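Local structure of putative Acetyltransferase (Pyrococcus horikoshii, 3DDD) at residues D63-A68 with V75-I80; E173-A178 with P215-S220; C199-G204 with P221-K226. The protein probably transfers acyl groups as a member of the GNAT acetyltransferase family, and binds coenzyme A in a pocket on its N-terminal half. All coordinates share one frame; numbering follows the deposited sequence.

Contact 1: D63-A68 with V75-I80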
# COMPACT_ATOMS: atom_id res chain seq x y z
N ASP A 63 10.13 12.22 -3.27
CA ASP A 63 9.36 13.34 -3.79
C ASP A 63 7.92 12.92 -4.07
O ASP A 63 7.24 13.47 -4.94
CB ASP A 63 9.99 13.87 -5.09
CG ASP A 63 10.19 12.77 -6.16
OD1 ASP A 63 9.93 11.57 -5.91
OD2 ASP A 63 10.64 13.12 -7.27
N GLY A 64 7.43 11.96 -3.32
CA GLY A 64 6.11 11.41 -3.63
C GLY A 64 4.98 11.96 -2.81
O GLY A 64 3.84 11.67 -3.08
N CYS A 65 5.29 12.72 -1.77
CA CYS A 65 4.27 13.14 -0.84
C CYS A 65 3.95 14.64 -0.96
O CYS A 65 4.83 15.49 -0.82
CB CYS A 65 4.65 12.74 0.57
SG CYS A 65 3.42 13.27 1.80
N LEU A 66 2.69 14.92 -1.26
CA LEU A 66 2.15 16.30 -1.26
C LEU A 66 1.42 16.58 0.05
O LEU A 66 0.65 15.73 0.51
CB LEU A 66 1.23 16.54 -2.46
CG LEU A 66 1.95 16.50 -3.82
CD1 LEU A 66 0.98 16.96 -4.83
CD2 LEU A 66 3.24 17.35 -3.83
N LEU A 67 1.69 17.74 0.66
CA LEU A 67 1.08 18.15 1.94
C LEU A 67 0.36 19.46 1.75
O LEU A 67 0.91 20.35 1.10
CB LEU A 67 2.15 18.38 3.01
CG LEU A 67 2.87 17.20 3.65
CD1 LEU A 67 3.70 17.79 4.74
CD2 LEU A 67 1.94 16.14 4.19
N ALA A 68 -0.86 19.58 2.30
CA ALA A 68 -1.71 20.79 2.20
C ALA A 68 -1.77 21.47 3.57
O ALA A 68 -2.03 20.84 4.59
CB ALA A 68 -3.11 20.44 1.73
N VAL A 75 -3.10 20.02 7.10
CA VAL A 75 -4.50 19.68 6.95
C VAL A 75 -4.72 18.40 6.15
O VAL A 75 -5.65 17.65 6.41
CB VAL A 75 -5.23 20.91 6.31
CG1 VAL A 75 -6.51 20.50 5.60
CG2 VAL A 75 -5.49 21.94 7.40
N GLY A 76 -3.88 18.16 5.16
CA GLY A 76 -4.12 17.10 4.18
C GLY A 76 -2.84 16.60 3.50
O GLY A 76 -1.86 17.33 3.39
N MSE A 77 -2.88 15.34 3.06
CA MSE A 77 -1.74 14.70 2.44
C MSE A 77 -2.15 13.65 1.47
O MSE A 77 -3.28 13.13 1.51
CB MSE A 77 -0.89 14.03 3.52
CG MSE A 77 -1.54 12.82 4.14
SE MSE A 77 -0.31 12.07 5.48
CE MSE A 77 0.87 11.14 4.29
N GLY A 78 -1.18 13.26 0.64
CA GLY A 78 -1.32 12.10 -0.25
C GLY A 78 -0.01 11.75 -0.90
O GLY A 78 0.91 12.58 -0.92
N CYS A 79 0.09 10.52 -1.44
CA CYS A 79 1.33 10.03 -2.04
C CYS A 79 1.16 9.30 -3.32
O CYS A 79 0.14 8.66 -3.57
CB CYS A 79 2.04 9.06 -1.13
SG CYS A 79 2.42 9.68 0.45
N ILE A 80 2.19 9.41 -4.15
CA ILE A 80 2.29 8.66 -5.40
C ILE A 80 3.61 7.87 -5.32
O ILE A 80 4.63 8.38 -4.82
CB ILE A 80 2.16 9.57 -6.65
CG1 ILE A 80 2.03 8.72 -7.90
CG2 ILE A 80 3.29 10.60 -6.79
CD1 ILE A 80 1.55 9.43 -9.06

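Contact 2: E173-A178 with P215-S220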
# COMPACT_ATOMS: atom_id res chain seq x y z
N GLU A 173 11.90 -12.35 -9.91
CA GLU A 173 11.17 -12.84 -11.09
C GLU A 173 9.72 -13.23 -10.81
O GLU A 173 8.83 -12.85 -11.54
CB GLU A 173 11.92 -14.01 -11.72
CG GLU A 173 13.09 -13.56 -12.62
CD GLU A 173 14.23 -14.56 -12.70
OE1 GLU A 173 13.96 -15.79 -12.70
OE2 GLU A 173 15.41 -14.11 -12.79
N ILE A 174 9.49 -13.98 -9.74
CA ILE A 174 8.11 -14.36 -9.39
C ILE A 174 7.26 -13.15 -8.94
O ILE A 174 6.07 -13.10 -9.19
CB ILE A 174 8.07 -15.54 -8.36
CG1 ILE A 174 6.73 -16.27 -8.47
CG2 ILE A 174 8.41 -15.06 -6.92
CD1 ILE A 174 6.60 -17.44 -7.51
N ASP A 175 7.88 -12.14 -8.33
CA ASP A 175 7.13 -10.93 -7.93
C ASP A 175 6.76 -10.07 -9.14
O ASP A 175 5.66 -9.52 -9.24
CB ASP A 175 7.90 -10.13 -6.89
CG ASP A 175 7.03 -9.10 -6.23
OD1 ASP A 175 6.02 -9.50 -5.60
OD2 ASP A 175 7.32 -7.90 -6.38
N LYS A 176 7.68 -9.98 -10.07
CA LYS A 176 7.45 -9.26 -11.31
C LYS A 176 6.27 -9.88 -12.08
O LYS A 176 5.43 -9.19 -12.67
CB LYS A 176 8.77 -9.24 -12.12
CG LYS A 176 8.69 -8.86 -13.59
CD LYS A 176 8.57 -7.35 -13.80
CE LYS A 176 8.31 -6.96 -15.27
NZ LYS A 176 8.38 -5.47 -15.40
N LYS A 177 6.20 -11.20 -12.07
CA LYS A 177 5.13 -11.95 -12.69
C LYS A 177 3.77 -11.72 -11.96
O LYS A 177 2.74 -11.47 -12.59
CB LYS A 177 5.56 -13.42 -12.69
CG LYS A 177 4.70 -14.39 -13.43
CD LYS A 177 5.37 -15.80 -13.41
N ALA A 178 3.78 -11.78 -10.63
CA ALA A 178 2.58 -11.58 -9.82
C ALA A 178 2.08 -10.14 -9.91
O ALA A 178 0.94 -9.90 -10.20
CB ALA A 178 2.86 -11.95 -8.39
N PRO A 215 4.12 -8.62 0.43
CA PRO A 215 3.31 -9.53 -0.34
C PRO A 215 3.42 -11.00 0.08
O PRO A 215 4.31 -11.41 0.87
CB PRO A 215 3.84 -9.33 -1.78
CG PRO A 215 5.13 -8.72 -1.65
CD PRO A 215 5.24 -8.05 -0.34
N LEU A 216 2.47 -11.78 -0.45
CA LEU A 216 2.54 -13.23 -0.45
C LEU A 216 2.27 -13.69 -1.88
O LEU A 216 1.17 -13.45 -2.42
CB LEU A 216 1.53 -13.83 0.54
CG LEU A 216 1.50 -15.37 0.60
CD1 LEU A 216 2.85 -15.91 1.08
CD2 LEU A 216 0.34 -15.85 1.47
N VAL A 217 3.29 -14.28 -2.50
CA VAL A 217 3.27 -14.78 -3.87
C VAL A 217 3.72 -16.25 -3.88
O VAL A 217 4.72 -16.59 -3.24
CB VAL A 217 4.17 -13.94 -4.81
CG1 VAL A 217 4.11 -14.45 -6.27
CG2 VAL A 217 3.75 -12.47 -4.74
N ALA A 218 2.94 -17.12 -4.53
CA ALA A 218 3.24 -18.57 -4.59
C ALA A 218 2.72 -19.21 -5.86
O ALA A 218 1.60 -18.92 -6.29
CB ALA A 218 2.64 -19.30 -3.40
N ASP A 219 3.53 -20.10 -6.44
CA ASP A 219 3.13 -20.88 -7.63
C ASP A 219 2.03 -21.89 -7.36
O ASP A 219 1.41 -22.37 -8.31
CB ASP A 219 4.33 -21.66 -8.21
CG ASP A 219 5.18 -20.84 -9.19
OD1 ASP A 219 4.69 -19.85 -9.81
OD2 ASP A 219 6.38 -21.21 -9.37
N SER A 220 1.82 -22.28 -6.09
CA SER A 220 0.69 -23.15 -5.73
C SER A 220 0.08 -22.82 -4.38
O SER A 220 0.74 -22.25 -3.52
CB SER A 220 1.08 -24.63 -5.75
OG SER A 220 2.06 -24.92 -4.77

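Contact 3: C199-G204 with P221-K226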
# COMPACT_ATOMS: atom_id res chain seq x y z
N CYS A 199 10.85 -17.78 2.28
CA CYS A 199 10.90 -18.40 0.98
C CYS A 199 10.67 -19.89 1.12
O CYS A 199 11.19 -20.52 2.04
CB CYS A 199 12.29 -18.16 0.35
SG CYS A 199 12.72 -16.39 -0.00
N ALA A 200 9.88 -20.45 0.20
CA ALA A 200 9.60 -21.89 0.18
C ALA A 200 10.09 -22.39 -1.14
O ALA A 200 9.71 -21.85 -2.17
CB ALA A 200 8.13 -22.15 0.28
N GLU A 201 10.93 -23.43 -1.11
CA GLU A 201 11.38 -24.08 -2.33
C GLU A 201 11.95 -22.92 -3.17
O GLU A 201 12.60 -22.00 -2.59
CB GLU A 201 10.18 -24.87 -2.92
CG GLU A 201 9.83 -26.07 -1.97
CD GLU A 201 8.34 -26.52 -1.91
OE1 GLU A 201 7.70 -26.65 -2.98
OE2 GLU A 201 7.84 -26.77 -0.78
N ASN A 202 11.73 -22.92 -4.48
CA ASN A 202 11.89 -21.67 -5.24
C ASN A 202 10.58 -21.29 -5.91
O ASN A 202 10.56 -20.82 -7.05
CB ASN A 202 13.01 -21.80 -6.28
CG ASN A 202 14.40 -21.78 -5.67
OD1 ASN A 202 14.57 -22.01 -4.46
ND2 ASN A 202 15.42 -21.51 -6.51
N GLU A 203 9.48 -21.49 -5.18
CA GLU A 203 8.13 -21.40 -5.73
C GLU A 203 7.25 -20.39 -5.01
O GLU A 203 6.09 -20.22 -5.36
CB GLU A 203 7.42 -22.76 -5.62
CG GLU A 203 8.01 -23.92 -6.44
CD GLU A 203 7.26 -25.24 -6.15
OE1 GLU A 203 6.03 -25.18 -5.87
OE2 GLU A 203 7.89 -26.31 -6.21
N GLY A 204 7.78 -19.72 -3.99
CA GLY A 204 6.99 -18.72 -3.32
C GLY A 204 7.73 -17.96 -2.26
O GLY A 204 8.76 -18.40 -1.81
N PRO A 221 -1.18 -23.19 -4.18
CA PRO A 221 -1.77 -23.02 -2.86
C PRO A 221 -1.02 -23.73 -1.75
O PRO A 221 -0.98 -23.22 -0.63
CB PRO A 221 -3.17 -23.61 -3.02
CG PRO A 221 -3.47 -23.43 -4.49
CD PRO A 221 -2.16 -23.72 -5.15
N ARG A 222 -0.44 -24.91 -2.02
CA ARG A 222 0.27 -25.61 -0.95
C ARG A 222 1.53 -24.87 -0.51
O ARG A 222 1.80 -24.83 0.66
CB ARG A 222 0.58 -27.08 -1.25
CG ARG A 222 1.34 -27.36 -2.51
CD ARG A 222 1.93 -28.80 -2.49
NE ARG A 222 3.21 -28.78 -1.81
CZ ARG A 222 4.37 -28.42 -2.37
NH1 ARG A 222 4.43 -28.06 -3.65
NH2 ARG A 222 5.46 -28.43 -1.63
N VAL A 223 2.28 -24.29 -1.45
CA VAL A 223 3.43 -23.46 -1.09
C VAL A 223 2.99 -22.18 -0.35
O VAL A 223 3.60 -21.83 0.67
CB VAL A 223 4.32 -23.18 -2.31
CG1 VAL A 223 5.27 -22.04 -2.03
CG2 VAL A 223 5.12 -24.47 -2.67
N ALA A 224 1.94 -21.52 -0.82
CA ALA A 224 1.40 -20.32 -0.11
C ALA A 224 1.04 -20.69 1.32
O ALA A 224 1.34 -19.92 2.26
CB ALA A 224 0.19 -19.73 -0.80
N GLU A 225 0.40 -21.85 1.52
CA GLU A 225 0.06 -22.27 2.88
C GLU A 225 1.29 -22.43 3.77
O GLU A 225 1.30 -21.92 4.88
CB GLU A 225 -0.77 -23.54 2.89
CG GLU A 225 -1.20 -23.94 4.29
CD GLU A 225 -1.86 -25.30 4.32
OE1 GLU A 225 -3.10 -25.37 4.15
OE2 GLU A 225 -1.14 -26.30 4.52
N LYS A 226 2.32 -23.14 3.29
CA LYS A 226 3.58 -23.32 4.04
C LYS A 226 4.10 -21.97 4.50
O LYS A 226 4.48 -21.79 5.65
CB LYS A 226 4.72 -23.93 3.19
CG LYS A 226 4.48 -25.27 2.59
CD LYS A 226 5.71 -25.75 1.76
CE LYS A 226 6.57 -26.74 2.53
NZ LYS A 226 7.99 -26.68 2.09

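Contact 1: D63-A68 with V75-I80
C65 and C79 form a non-hydrogen-bonded pair in the antiparallel hairpin of strands 65-70 and 73-82, and illustrate how such a pair brings side chains together on one face of a sheet. C65 CB lies 3.8 Å from C79 SG, while the two sulfurs, C65 SG and C79 SG, are 4.0 Å apart, which rules out a disulfide. The next such pair, L67 with M77 (a selenomethionine), runs side by side: L67 CD2 packs at 3.6 Å against M77 CB. The M77 chain then bends at its last torsion (chi3 -79°) and brings CE to 4.2 Å from C65 SG. Between these two pairs L66 and G78 exchange a reciprocal pair of bonds, with L66 N to G78 O at 3.0 Å; beyond L67, A68 N reaches G76 O at 2.7 Å. A68 O in turn receives V75 N at 2.8 Å and G76 N more weakly, the signature of a classic beta bulge.

Outside this shell, M33 of helix 30-41 covers C65, L67 and M77. On the other face helix 103-118 packs on L66 through R110 and L111 and on A68 through I103. Strands 21-24 and 86-94 flank the hairpin, and G76 lies beside V94, a coenzyme A-binding residue. The hairpin thus belongs to the central sheet of the GNAT fold, next to the cofactor site. Its chemistry divides the work: the main-chain bonds set the register, while the side chains of C65, L67 and M77 give their face an apolar surface for helix 30-41.

Contact 2: E173-A178 with P215-S220
I174 and A178, one helical turn apart, both rest on V217, a compact example of alpha/beta packing in the C-terminal GNAT domain: helix 169-179 lies across strand 212-218, the local axes 8.8 Å apart at closest approach and crossing at 99°. Taken in order along the helix, I174 comes first. Its CG1 slides past V217, coming within 3.9 Å of V217 CG1, and the chain continues to CD1, which reaches just past the end of the strand, 3.8 Å from OD1 of the exposed D219. That last touch is simple van der Waals contact between a methyl group and a carboxylate.

D175 follows, with CG anti to the backbone N (chi1 -166°), which brings the carboxylate in toward the strand. OD1 sits 3.8 Å from V217 CG2 and 4.1 Å from P215 CG, the side chain crossing both at about a right angle. The charge is not left to the apolar neighbours, for OD2 forms a salt bridge with R183, which also packs on P215. This salt bridge satisfies a buried acid that otherwise faces apolar groups across the contact. P215 follows a cis peptide bond and sets its ring CG beside the acid. F205, on the adjacent strand 204-209, touches I174, D175, P215 and V217 and so backs much of the contact.

A178 closes the walk. Its small side chain is consistent with the close approach of helix and strand, and V217, with CG1 anti to its own backbone N (chi1 -178°), offers both methyls to it: A178 CB lies 3.5 Å from V217 CG1 and 3.8 Å from V217 CG2.

Contact 3: C199-G204 with P221-K226
E201 meets R222 and K226 at the turn of the hairpin formed by strands 196-200 and 204-209, and the group shows how a salt-bridge network can join a beta turn to the first turns of a helix. The turn contains a classic beta bulge, in which E203 and G204 both face A200; helix 221-233 begins beside it, with S220 at its N-cap.

Along E201, CB points toward the helix, and CG, followed by a bend at chi2 (149°), carries the carboxylate to it. CD stands 3.5 Å from R222 NH2. OE1 accepts a hydrogen bond from the same R222 NH2 on its syn side, 3.2 Å long with 152° at the hydrogen, and also touches V223 CG2 at 3.4 Å. OE2 lies close to the plane of the guanidinium, at its edge, 3.0 Å from R222 NH2. A single arginine nitrogen therefore faces both oxygens, with the carboxylate and guanidinium planes only 13° apart. OE2 has a second cation, K226 NZ at 2.9 Å, which arrives nearly along the C-O axis. K226 NZ also makes a weak bond to E159 O. Two positive charges on one carboxylate would favour its ionised form.

E203 adds a longer and looser ion pair: E203 OE1 is 4.0 Å from R222 NH1, its carboxylate plane turned steeply to the guanidinium. The network as a whole joins the hairpin turn to the start of helix 221-233. Beneath the charges lies an apolar base made by V223. Its CG2 lies 3.4 Å from E203 OE1 as well, and its CG1 packs on the beta carbon of A200, V223 CG1 to A200 CB, at 3.7 Å.

Contact 1 is wholly buried and lies in the N-terminal GNAT range beside the coenzyme A site; contacts 2 and 3 belong to the C-terminal range on the opposite side of the chain's centre, with centres about 30 and 37 Å from that of contact 1. Contact 2 is also buried apart from the exposed D219, and contact 3 is partly buried. Main-chain bonds hold contact 1, apolar packing with two acids at its sides makes up contact 2, and charge pairs over a small apolar base mark contact 3. Contacts 2 and 3 adjoin: strand 212-218 leads directly into helix 221-233, a probable hydrogen bond links D219 N to E203 O at 2.8 Å, and A218 packs against V223 and A224.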